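Local coordinates for D-alanyl-D-alanine carboxypeptidase (Penicillin binding protein) family protein (Francisella tularensis subsp. tularensis, PDB 6OSU) that probably removes the terminal D-alanine from peptidoglycan precursor peptides, as a serine-type D-Ala-D-Ala carboxypeptidase of the penicillin-binding protein family, at residues 267-278 against 289-299; 42-52 against 320-330. All coordinates share one frame; numbering follows the deposited sequence.

Interaction 1: residues 267-278 against 289-299; sequences LLFTFDGADGMK and LVSSAKQDGER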
loop_
_atom_site.group_PDB
_atom_site.type_symbol
_atom_site.label_atom_id
_atom_site.label_comp_id
_atom_site.label_asym_id
_atom_site.label_seq_id
_atom_site.Cartn_x
_atom_site.Cartn_y
_atom_site.Cartn_z
ATOM N N LEU A 267 12.816 -6.778 0.362
ATOM C CA LEU A 267 11.953 -7.137 -0.758
ATOM C C LEU A 267 12.308 -6.373 -2.027
ATOM O O LEU A 267 12.092 -6.882 -3.133
ATOM C CB LEU A 267 10.491 -6.888 -0.389
ATOM C CG LEU A 267 9.642 -8.109 -0.040
ATOM C CD1 LEU A 267 10.266 -8.894 1.099
ATOM C CD2 LEU A 267 8.230 -7.675 0.317
ATOM N N LEU A 268 12.846 -5.156 -1.892
ATOM C CA LEU A 268 13.235 -4.382 -3.069
ATOM C C LEU A 268 14.211 -5.157 -3.942
ATOM O O LEU A 268 14.141 -5.091 -5.174
ATOM C CB LEU A 268 13.856 -3.050 -2.650
ATOM C CG LEU A 268 12.965 -2.024 -1.959
ATOM C CD1 LEU A 268 13.758 -0.750 -1.711
ATOM C CD2 LEU A 268 11.723 -1.747 -2.792
ATOM N N PHE A 269 15.123 -5.901 -3.322
ATOM C CA PHE A 269 16.158 -6.622 -4.049
ATOM C C PHE A 269 15.730 -8.025 -4.452
ATOM O O PHE A 269 16.207 -8.540 -5.472
ATOM C CB PHE A 269 17.434 -6.707 -3.202
ATOM C CG PHE A 269 17.826 -5.403 -2.559
ATOM C CD1 PHE A 269 18.743 -4.559 -3.169
ATOM C CD2 PHE A 269 17.278 -5.021 -1.341
ATOM C CE1 PHE A 269 19.102 -3.359 -2.579
ATOM C CE2 PHE A 269 17.631 -3.822 -0.748
ATOM C CZ PHE A 269 18.546 -2.991 -1.367
ATOM N N THR A 270 14.843 -8.656 -3.683
ATOM C CA THR A 270 14.496 -10.059 -3.880
ATOM C C THR A 270 13.175 -10.264 -4.613
ATOM O O THR A 270 13.097 -11.122 -5.498
ATOM C CB THR A 270 14.443 -10.782 -2.530
ATOM O OG1 THR A 270 13.447 -10.180 -1.693
ATOM C CG2 THR A 270 15.795 -10.705 -1.835
ATOM N N PHE A 271 12.136 -9.504 -4.278
ATOM C CA PHE A 271 10.805 -9.725 -4.833
ATOM C C PHE A 271 10.637 -8.909 -6.109
ATOM O O PHE A 271 10.802 -7.684 -6.096
ATOM C CB PHE A 271 9.729 -9.358 -3.811
ATOM C CG PHE A 271 8.375 -9.939 -4.116
ATOM C CD1 PHE A 271 7.963 -11.117 -3.512
ATOM C CD2 PHE A 271 7.515 -9.306 -5.000
ATOM C CE1 PHE A 271 6.718 -11.652 -3.785
ATOM C CE2 PHE A 271 6.272 -9.837 -5.280
ATOM C CZ PHE A 271 5.870 -11.010 -4.672
ATOM N N ASP A 272 10.299 -9.589 -7.203
ATOM C CA ASP A 272 10.124 -8.916 -8.484
ATOM C C ASP A 272 8.879 -8.038 -8.457
ATOM O O ASP A 272 7.775 -8.514 -8.170
ATOM C CB ASP A 272 10.018 -9.939 -9.611
ATOM C CG ASP A 272 10.573 -9.421 -10.923
ATOM O OD1 ASP A 272 11.779 -9.631 -11.180
ATOM O OD2 ASP A 272 9.810 -8.796 -11.696
ATOM N N GLY A 273 9.057 -6.752 -8.754
ATOM C CA GLY A 273 7.947 -5.825 -8.800
ATOM C C GLY A 273 7.629 -5.125 -7.496
ATOM O O GLY A 273 6.672 -4.340 -7.452
ATOM N N ALA A 274 8.392 -5.379 -6.437
ATOM C CA ALA A 274 8.171 -4.710 -5.162
ATOM C C ALA A 274 8.774 -3.311 -5.199
ATOM O O ALA A 274 9.938 -3.137 -5.573
ATOM C CB ALA A 274 8.780 -5.522 -4.022
ATOM N N ASP A 275 7.981 -2.310 -4.807
ATOM C CA ASP A 275 8.459 -0.934 -4.774
ATOM C C ASP A 275 8.226 -0.256 -3.429
ATOM O O ASP A 275 8.409 0.963 -3.327
ATOM C CB ASP A 275 7.815 -0.104 -5.891
ATOM C CG ASP A 275 6.311 -0.299 -5.979
ATOM O OD1 ASP A 275 5.766 -0.175 -7.097
ATOM O OD2 ASP A 275 5.675 -0.588 -4.945
ATOM N N GLY A 276 7.840 -1.005 -2.397
ATOM C CA GLY A 276 7.591 -0.422 -1.090
ATOM C C GLY A 276 7.533 -1.506 -0.038
ATOM O O GLY A 276 7.575 -2.700 -0.342
ATOM N N MET A 277 7.428 -1.075 1.217
ATOM C CA MET A 277 7.308 0.338 1.565
ATOM C C MET A 277 8.220 0.701 2.742
ATOM O O MET A 277 9.140 1.500 2.593
ATOM C CB MET A 277 5.848 0.679 1.899
ATOM C CG MET A 277 5.557 2.156 2.119
ATOM S SD MET A 277 3.787 2.537 2.298
ATOM C CE MET A 277 3.797 4.316 2.104
ATOM N N LYS A 278 7.974 0.103 3.907
ATOM C CA LYS A 278 8.620 0.543 5.136
ATOM C C LYS A 278 8.702 -0.602 6.136
ATOM O O LYS A 278 7.756 -1.382 6.281
ATOM C CB LYS A 278 7.855 1.712 5.768
ATOM C CG LYS A 278 8.564 2.374 6.935
ATOM C CD LYS A 278 9.751 3.177 6.447
ATOM C CE LYS A 278 10.527 3.792 7.600
ATOM N NZ LYS A 278 11.295 2.776 8.370
ATOM N N LEU A 289 6.494 -5.076 8.526
ATOM C CA LEU A 289 6.728 -4.628 7.162
ATOM C C LEU A 289 5.406 -4.249 6.517
ATOM O O LEU A 289 4.461 -5.047 6.505
ATOM C CB LEU A 289 7.432 -5.711 6.337
ATOM C CG LEU A 289 7.661 -5.432 4.848
ATOM C CD1 LEU A 289 8.411 -4.122 4.641
ATOM C CD2 LEU A 289 8.411 -6.590 4.202
ATOM N N VAL A 290 5.335 -3.023 6.011
ATOM C CA VAL A 290 4.328 -2.623 5.039
ATOM C C VAL A 290 4.992 -2.703 3.675
ATOM O O VAL A 290 6.000 -2.029 3.429
ATOM C CB VAL A 290 3.788 -1.212 5.321
ATOM C CG1 VAL A 290 2.821 -0.780 4.227
ATOM C CG2 VAL A 290 3.118 -1.157 6.696
ATOM N N SER A 291 4.463 -3.548 2.797
ATOM C CA SER A 291 5.072 -3.773 1.496
ATOM C C SER A 291 4.010 -3.711 0.409
ATOM O O SER A 291 2.821 -3.936 0.655
ATOM C CB SER A 291 5.797 -5.121 1.441
ATOM O OG SER A 291 4.879 -6.188 1.597
ATOM N N SER A 292 4.458 -3.400 -0.804
ATOM C CA SER A 292 3.581 -3.338 -1.960
ATOM C C SER A 292 4.329 -3.845 -3.182
ATOM O O SER A 292 5.510 -3.542 -3.367
ATOM C CB SER A 292 3.075 -1.911 -2.206
ATOM O OG SER A 292 2.047 -1.901 -3.182
ATOM N N ALA A 293 3.636 -4.623 -4.008
ATOM C CA ALA A 293 4.222 -5.172 -5.222
ATOM C C ALA A 293 3.216 -5.053 -6.356
ATOM O O ALA A 293 2.018 -5.265 -6.157
ATOM C CB ALA A 293 4.638 -6.638 -5.036
ATOM N N LYS A 294 3.713 -4.712 -7.541
ATOM C CA LYS A 294 2.889 -4.542 -8.728
ATOM C C LYS A 294 3.388 -5.481 -9.817
ATOM O O LYS A 294 4.596 -5.573 -10.056
ATOM C CB LYS A 294 2.925 -3.088 -9.211
ATOM C CG LYS A 294 1.977 -2.783 -10.359
ATOM C CD LYS A 294 1.934 -1.290 -10.655
ATOM C CE LYS A 294 0.810 -0.953 -11.626
ATOM N NZ LYS A 294 0.752 0.500 -11.953
ATOM N N GLN A 295 2.462 -6.182 -10.467
ATOM C CA GLN A 295 2.811 -7.064 -11.579
ATOM C C GLN A 295 1.666 -7.037 -12.578
ATOM O O GLN A 295 0.576 -7.541 -12.290
ATOM C CB GLN A 295 3.092 -8.484 -11.098
ATOM C CG GLN A 295 4.551 -8.724 -10.752
ATOM C CD GLN A 295 4.803 -10.102 -10.176
ATOM O OE1 GLN A 295 3.886 -10.916 -10.057
ATOM N NE2 GLN A 295 6.051 -10.370 -9.812
ATOM N N ASP A 296 1.918 -6.439 -13.743
ATOM C CA ASP A 296 0.942 -6.343 -14.826
ATOM C C ASP A 296 -0.334 -5.638 -14.355
ATOM O O ASP A 296 -1.436 -6.195 -14.362
ATOM C CB ASP A 296 0.639 -7.725 -15.417
ATOM C CG ASP A 296 -0.185 -7.648 -16.689
ATOM O OD1 ASP A 296 -1.298 -8.215 -16.722
ATOM O OD2 ASP A 296 0.284 -7.018 -17.660
ATOM N N GLY A 297 -0.155 -4.389 -13.928
ATOM C CA GLY A 297 -1.264 -3.516 -13.589
ATOM C C GLY A 297 -1.942 -3.853 -12.273
ATOM O O GLY A 297 -2.795 -3.103 -11.785
ATOM N N GLU A 298 -1.567 -4.985 -11.684
ATOM C CA GLU A 298 -2.185 -5.481 -10.458
ATOM C C GLU A 298 -1.235 -5.241 -9.285
ATOM O O GLU A 298 -0.179 -5.875 -9.188
ATOM C CB GLU A 298 -2.539 -6.962 -10.599
ATOM C CG GLU A 298 -3.349 -7.537 -9.454
ATOM C CD GLU A 298 -4.835 -7.227 -9.566
ATOM O OE1 GLU A 298 -5.221 -6.384 -10.405
ATOM O OE2 GLU A 298 -5.621 -7.833 -8.807
ATOM N N ARG A 299 -1.607 -4.315 -8.404
ATOM C CA ARG A 299 -0.809 -3.964 -7.239
ATOM C C ARG A 299 -1.504 -4.430 -5.969
ATOM O O ARG A 299 -2.710 -4.225 -5.794
ATOM C CB ARG A 299 -0.565 -2.454 -7.155
ATOM C CG ARG A 299 -0.004 -2.015 -5.811
ATOM C CD ARG A 299 0.089 -0.509 -5.676
ATOM N NE ARG A 299 1.005 0.071 -6.650
ATOM C CZ ARG A 299 2.329 0.052 -6.535
ATOM N NH1 ARG A 299 2.903 -0.523 -5.484
ATOM N NH2 ARG A 299 3.081 0.606 -7.474
#
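M277 lies beside V290 in an antiparallel beta hairpin, formed by strands 274-282 and 288-295 at one edge of the five-stranded sheet of the transpeptidase fold. CB of M277 sits 3.1 Å from the V290 O. CG is turned anti to the backbone N (chi1 -173°), and the chain stays extended, running alongside V290. SD comes 4.0 Å from V290 CG1. The end of the side chain packs against I68 of helix 66-79 and against A183 and Y186 of helix 176-189.

The pairing is interrupted by two classic beta bulges. D275 and G276 share S292, and M277 and K278 share V290. The peptide bond before M277 is cis. V290 O takes a weak bond from M277 N and a straighter one from K278 N, at 2.9 Å. V290 N returns a bond to K278 O. K278 is predicted to bind substrate, and its NZ is hydrogen-bonded to S124, a predicted active-site serine.

On the other flank, L267 CD2 touches S291 CB at 3.7 Å and also meets L289. F271 lays CE2 against A293 CB. From F271 to A274 the chain makes a type II beta turn, with G273 at positive phi.

D275 and R299 form a salt bridge. The carboxylate and guanidinium planes are nearly coplanar, 20° apart. R299 NH2 meets OD1 at 2.8 Å, and NH1 meets the syn lone pair of OD2. Y194 adds a further hydrogen bond to OD2. These bonds fix the rotation of the carboxylate. NH1 of R299 also gives a hydrogen bond to S292 OG, 2.8 Å away and only 1° out of the guanidinium plane, and S292 OG is bonded in turn to the backbone of F300.

Interaction 2: residues 42-52 against 320-330; sequences TMDYRTGDIVS and LLRYALSKYEN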
loop_
_atom_site.group_PDB
_atom_site.type_symbol
_atom_site.label_atom_id
_atom_site.label_comp_id
_atom_site.label_asym_id
_atom_site.label_seq_id
_atom_site.Cartn_x
_atom_site.Cartn_y
_atom_site.Cartn_z
ATOM N N THR A 42 -3.617 -8.510 3.510
ATOM C CA THR A 42 -3.266 -8.313 2.111
ATOM C C THR A 42 -4.465 -7.697 1.408
ATOM O O THR A 42 -5.571 -8.243 1.470
ATOM C CB THR A 42 -2.867 -9.626 1.425
ATOM O OG1 THR A 42 -1.845 -10.280 2.188
ATOM C CG2 THR A 42 -2.337 -9.354 0.017
ATOM N N MET A 43 -4.242 -6.568 0.743
ATOM C CA MET A 43 -5.316 -5.790 0.146
ATOM C C MET A 43 -4.958 -5.429 -1.288
ATOM O O MET A 43 -3.808 -5.091 -1.582
ATOM C CB MET A 43 -5.581 -4.518 0.969
ATOM C CG MET A 43 -6.397 -3.460 0.260
ATOM S SD MET A 43 -6.495 -1.926 1.203
ATOM C CE MET A 43 -7.386 -2.481 2.655
ATOM N N ASP A 44 -5.944 -5.511 -2.178
ATOM C CA ASP A 44 -5.765 -5.045 -3.546
ATOM C C ASP A 44 -5.894 -3.528 -3.601
ATOM O O ASP A 44 -6.738 -2.933 -2.925
ATOM C CB ASP A 44 -6.781 -5.700 -4.483
ATOM C CG ASP A 44 -6.695 -5.165 -5.901
ATOM O OD1 ASP A 44 -7.422 -4.201 -6.221
ATOM O OD2 ASP A 44 -5.881 -5.693 -6.689
ATOM N N TYR A 45 -5.047 -2.900 -4.416
ATOM C CA TYR A 45 -4.936 -1.447 -4.386
ATOM C C TYR A 45 -6.138 -0.778 -5.042
ATOM O O TYR A 45 -6.703 0.175 -4.494
ATOM C CB TYR A 45 -3.637 -1.007 -5.063
ATOM C CG TYR A 45 -3.604 0.469 -5.372
ATOM C CD1 TYR A 45 -3.538 1.411 -4.351
ATOM C CD2 TYR A 45 -3.646 0.924 -6.684
ATOM C CE1 TYR A 45 -3.518 2.762 -4.629
ATOM C CE2 TYR A 45 -3.623 2.273 -6.973
ATOM C CZ TYR A 45 -3.558 3.187 -5.942
ATOM O OH TYR A 45 -3.536 4.530 -6.226
ATOM N N ARG A 46 -6.546 -1.260 -6.216
ATOM C CA ARG A 46 -7.590 -0.564 -6.961
ATOM C C ARG A 46 -8.979 -0.824 -6.386
ATOM O O ARG A 46 -9.824 0.078 -6.377
ATOM C CB ARG A 46 -7.529 -0.958 -8.437
ATOM C CG ARG A 46 -6.386 -0.289 -9.189
ATOM C CD ARG A 46 -6.348 -0.703 -10.647
ATOM N NE ARG A 46 -6.081 -2.129 -10.804
ATOM C CZ ARG A 46 -5.908 -2.730 -11.979
ATOM N NH1 ARG A 46 -5.971 -2.025 -13.103
ATOM N NH2 ARG A 46 -5.672 -4.034 -12.033
ATOM N N THR A 47 -9.242 -2.035 -5.902
ATOM C CA THR A 47 -10.561 -2.342 -5.366
ATOM C C THR A 47 -10.668 -2.096 -3.869
ATOM O O THR A 47 -11.787 -1.990 -3.352
ATOM C CB THR A 47 -10.937 -3.803 -5.640
ATOM O OG1 THR A 47 -10.009 -4.665 -4.968
ATOM C CG2 THR A 47 -10.923 -4.105 -7.135
ATOM N N GLY A 48 -9.542 -2.005 -3.165
ATOM C CA GLY A 48 -9.569 -2.001 -1.720
ATOM C C GLY A 48 -9.946 -3.325 -1.095
ATOM O O GLY A 48 -9.999 -3.416 0.138
ATOM N N ASP A 49 -10.198 -4.355 -1.902
ATOM C CA ASP A 49 -10.607 -5.651 -1.383
ATOM C C ASP A 49 -9.490 -6.311 -0.584
ATOM O O ASP A 49 -8.309 -6.228 -0.937
ATOM C CB ASP A 49 -11.027 -6.572 -2.528
ATOM C CG ASP A 49 -12.340 -6.159 -3.158
ATOM O OD1 ASP A 49 -13.042 -5.303 -2.574
ATOM O OD2 ASP A 49 -12.666 -6.691 -4.242
ATOM N N ILE A 50 -9.881 -6.987 0.489
ATOM C CA ILE A 50 -8.974 -7.761 1.326
ATOM C C ILE A 50 -9.070 -9.218 0.897
ATOM O O ILE A 50 -10.159 -9.806 0.906
ATOM C CB ILE A 50 -9.318 -7.596 2.813
ATOM C CG1 ILE A 50 -9.115 -6.139 3.242
ATOM C CG2 ILE A 50 -8.501 -8.562 3.663
ATOM C CD1 ILE A 50 -9.804 -5.791 4.544
ATOM N N VAL A 51 -7.938 -9.802 0.515
ATOM C CA VAL A 51 -7.905 -11.183 0.041
ATOM C C VAL A 51 -7.315 -12.146 1.060
ATOM O O VAL A 51 -7.455 -13.369 0.884
ATOM C CB VAL A 51 -7.144 -11.300 -1.297
ATOM C CG1 VAL A 51 -7.801 -10.426 -2.355
ATOM C CG2 VAL A 51 -5.673 -10.927 -1.115
ATOM N N SER A 52 -6.667 -11.647 2.111
ATOM C CA SER A 52 -6.049 -12.488 3.125
ATOM C C SER A 52 -5.767 -11.628 4.347
ATOM O O SER A 52 -5.285 -10.500 4.211
ATOM C CB SER A 52 -4.755 -13.125 2.603
ATOM O OG SER A 52 -4.115 -13.893 3.609
ATOM N N LEU A 320 2.715 -13.720 1.111
ATOM C CA LEU A 320 1.417 -13.076 0.928
ATOM C C LEU A 320 1.323 -12.389 -0.430
ATOM O O LEU A 320 0.325 -12.541 -1.145
ATOM C CB LEU A 320 1.162 -12.070 2.050
ATOM C CG LEU A 320 1.000 -12.616 3.466
ATOM C CD1 LEU A 320 0.864 -11.469 4.450
ATOM C CD2 LEU A 320 -0.202 -13.544 3.557
ATOM N N LEU A 321 2.350 -11.618 -0.799
ATOM C CA LEU A 321 2.317 -10.909 -2.075
ATOM C C LEU A 321 2.286 -11.880 -3.251
ATOM O O LEU A 321 1.552 -11.664 -4.223
ATOM C CB LEU A 321 3.520 -9.973 -2.191
ATOM C CG LEU A 321 3.530 -8.784 -1.231
ATOM C CD1 LEU A 321 4.844 -8.034 -1.334
ATOM C CD2 LEU A 321 2.354 -7.854 -1.514
ATOM N N ARG A 322 3.078 -12.952 -3.182
ATOM C CA ARG A 322 3.075 -13.949 -4.250
ATOM C C ARG A 322 1.730 -14.660 -4.335
ATOM O O ARG A 322 1.232 -14.939 -5.433
ATOM C CB ARG A 322 4.201 -14.952 -4.018
ATOM C CG ARG A 322 4.356 -15.995 -5.105
ATOM C CD ARG A 322 5.339 -17.081 -4.684
ATOM N NE ARG A 322 6.300 -16.605 -3.688
ATOM C CZ ARG A 322 6.382 -17.068 -2.441
ATOM N NH1 ARG A 322 5.567 -18.033 -2.030
ATOM N NH2 ARG A 322 7.286 -16.572 -1.605
ATOM N N TYR A 323 1.131 -14.960 -3.182
ATOM C CA TYR A 323 -0.168 -15.625 -3.155
ATOM C C TYR A 323 -1.248 -14.758 -3.793
ATOM O O TYR A 323 -2.059 -15.249 -4.590
ATOM C CB TYR A 323 -0.515 -15.982 -1.708
ATOM C CG TYR A 323 -1.949 -16.370 -1.443
ATOM C CD1 TYR A 323 -2.399 -17.662 -1.685
ATOM C CD2 TYR A 323 -2.848 -15.450 -0.913
ATOM C CE1 TYR A 323 -3.710 -18.023 -1.427
ATOM C CE2 TYR A 323 -4.160 -15.799 -0.652
ATOM C CZ TYR A 323 -4.586 -17.086 -0.910
ATOM O OH TYR A 323 -5.890 -17.431 -0.647
ATOM N N ALA A 324 -1.264 -13.461 -3.472
ATOM C CA ALA A 324 -2.281 -12.574 -4.032
ATOM C C ALA A 324 -2.059 -12.334 -5.521
ATOM O O ALA A 324 -3.014 -12.353 -6.307
ATOM C CB ALA A 324 -2.297 -11.247 -3.277
ATOM N N LEU A 325 -0.808 -12.112 -5.929
ATOM C CA LEU A 325 -0.531 -11.752 -7.317
ATOM C C LEU A 325 -0.761 -12.915 -8.276
ATOM O O LEU A 325 -1.055 -12.692 -9.457
ATOM C CB LEU A 325 0.904 -11.242 -7.447
ATOM C CG LEU A 325 1.194 -9.852 -6.876
ATOM C CD1 LEU A 325 2.689 -9.657 -6.670
ATOM C CD2 LEU A 325 0.636 -8.775 -7.795
ATOM N N SER A 326 -0.638 -14.154 -7.800
ATOM C CA SER A 326 -0.715 -15.315 -8.675
ATOM C C SER A 326 -2.066 -16.020 -8.650
ATOM O O SER A 326 -2.322 -16.856 -9.523
ATOM C CB SER A 326 0.378 -16.325 -8.310
ATOM O OG SER A 326 0.111 -16.907 -7.047
ATOM N N LYS A 327 -2.932 -15.722 -7.683
ATOM C CA LYS A 327 -4.204 -16.420 -7.576
ATOM C C LYS A 327 -5.420 -15.519 -7.723
ATOM O O LYS A 327 -6.545 -16.031 -7.739
ATOM C CB LYS A 327 -4.283 -17.173 -6.240
ATOM C CG LYS A 327 -3.125 -18.131 -6.034
ATOM C CD LYS A 327 -3.532 -19.365 -5.261
ATOM C CE LYS A 327 -2.614 -20.530 -5.602
ATOM N NZ LYS A 327 -2.703 -20.886 -7.047
ATOM N N TYR A 328 -5.240 -14.206 -7.854
ATOM C CA TYR A 328 -6.356 -13.273 -7.869
ATOM C C TYR A 328 -6.305 -12.411 -9.125
ATOM O O TYR A 328 -5.370 -12.481 -9.927
ATOM C CB TYR A 328 -6.370 -12.412 -6.603
ATOM C CG TYR A 328 -6.888 -13.160 -5.401
ATOM C CD1 TYR A 328 -8.236 -13.130 -5.071
ATOM C CD2 TYR A 328 -6.034 -13.917 -4.607
ATOM C CE1 TYR A 328 -8.722 -13.819 -3.976
ATOM C CE2 TYR A 328 -6.511 -14.612 -3.509
ATOM C CZ TYR A 328 -7.858 -14.558 -3.200
ATOM O OH TYR A 328 -8.340 -15.247 -2.112
ATOM N N GLU A 329 -7.330 -11.577 -9.274
ATOM C CA GLU A 329 -7.616 -10.900 -10.529
ATOM C C GLU A 329 -8.662 -9.829 -10.269
ATOM O O GLU A 329 -9.576 -10.039 -9.465
ATOM C CB GLU A 329 -8.125 -11.909 -11.566
ATOM C CG GLU A 329 -7.968 -11.500 -13.008
ATOM C CD GLU A 329 -8.113 -12.685 -13.945
ATOM O OE1 GLU A 329 -9.229 -13.235 -14.047
ATOM O OE2 GLU A 329 -7.101 -13.085 -14.564
ATOM N N ASN A 330 -8.521 -8.687 -10.935
ATOM C CA ASN A 330 -9.510 -7.617 -10.871
ATOM C C ASN A 330 -10.440 -7.746 -12.069
ATOM O O ASN A 330 -9.980 -7.784 -13.216
ATOM C CB ASN A 330 -8.843 -6.241 -10.843
ATOM C CG ASN A 330 -8.350 -5.860 -9.459
ATOM O OD1 ASN A 330 -8.427 -6.652 -8.520
ATOM N ND2 ASN A 330 -7.835 -4.645 -9.327
#
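V51 sets its CB over one face of the Y328 ring, 4.0 Å from the ring centroid, in a CH-pi contact. CG1 runs along the CD1-CE1 side of the ring. CG2 is placed between the backbone N and the carbonyl carbon (chi1 -59° to CG1) and reaches A324 CB at 4.0 Å. T42, on the neighbouring strand, meets the same methyl with its CG2. Its OG1 lies 3.5 Å from L320 CB and is hydrogen-bonded to S302. S52 adds its OG against L320 CD2, and that hydroxyl is also bonded to W40.

At the other end, N330 approaches the turn between the strands, beside D44, R46 and T47. D44 OD1 takes two hydrogen bonds from T47: one from N at 2.8 Å, an Asx motif, and one from OG1, from above the carboxylate plane. T47 OG1 accepts from D49 N, an ST turn, and is also linked to T367.

Helix 310-327 thus lies across the 39-44 and 50-54 hairpin, and strand 328-334 carries the chain past the turn. Packing of the C-terminal helix of the transpeptidase domain on its N-terminal beta hairpin is characteristic of the penicillin-binding protein and beta-lactamase fold.

Interactions 1 and 2 meet on one five-stranded sheet, their centres about 12 Å apart. Strand 298-307 joins them: it pairs with 288-295 on one side and with 39-44 on the other. R46 NH2 forms a salt bridge with E298 OE1 at 2.9 Å, and Y45 N probably bonds to R299 O at 3.0 Å. Helix 310-327 follows that strand, and its L321 packs on F271 and S291 of interaction 1. Only interaction 1 reaches the predicted active site. The K278 side chain lies about 3 Å from that of S124 and about 4 Å from that of S64, the predicted acylated serine. Interaction 2 lies away from it.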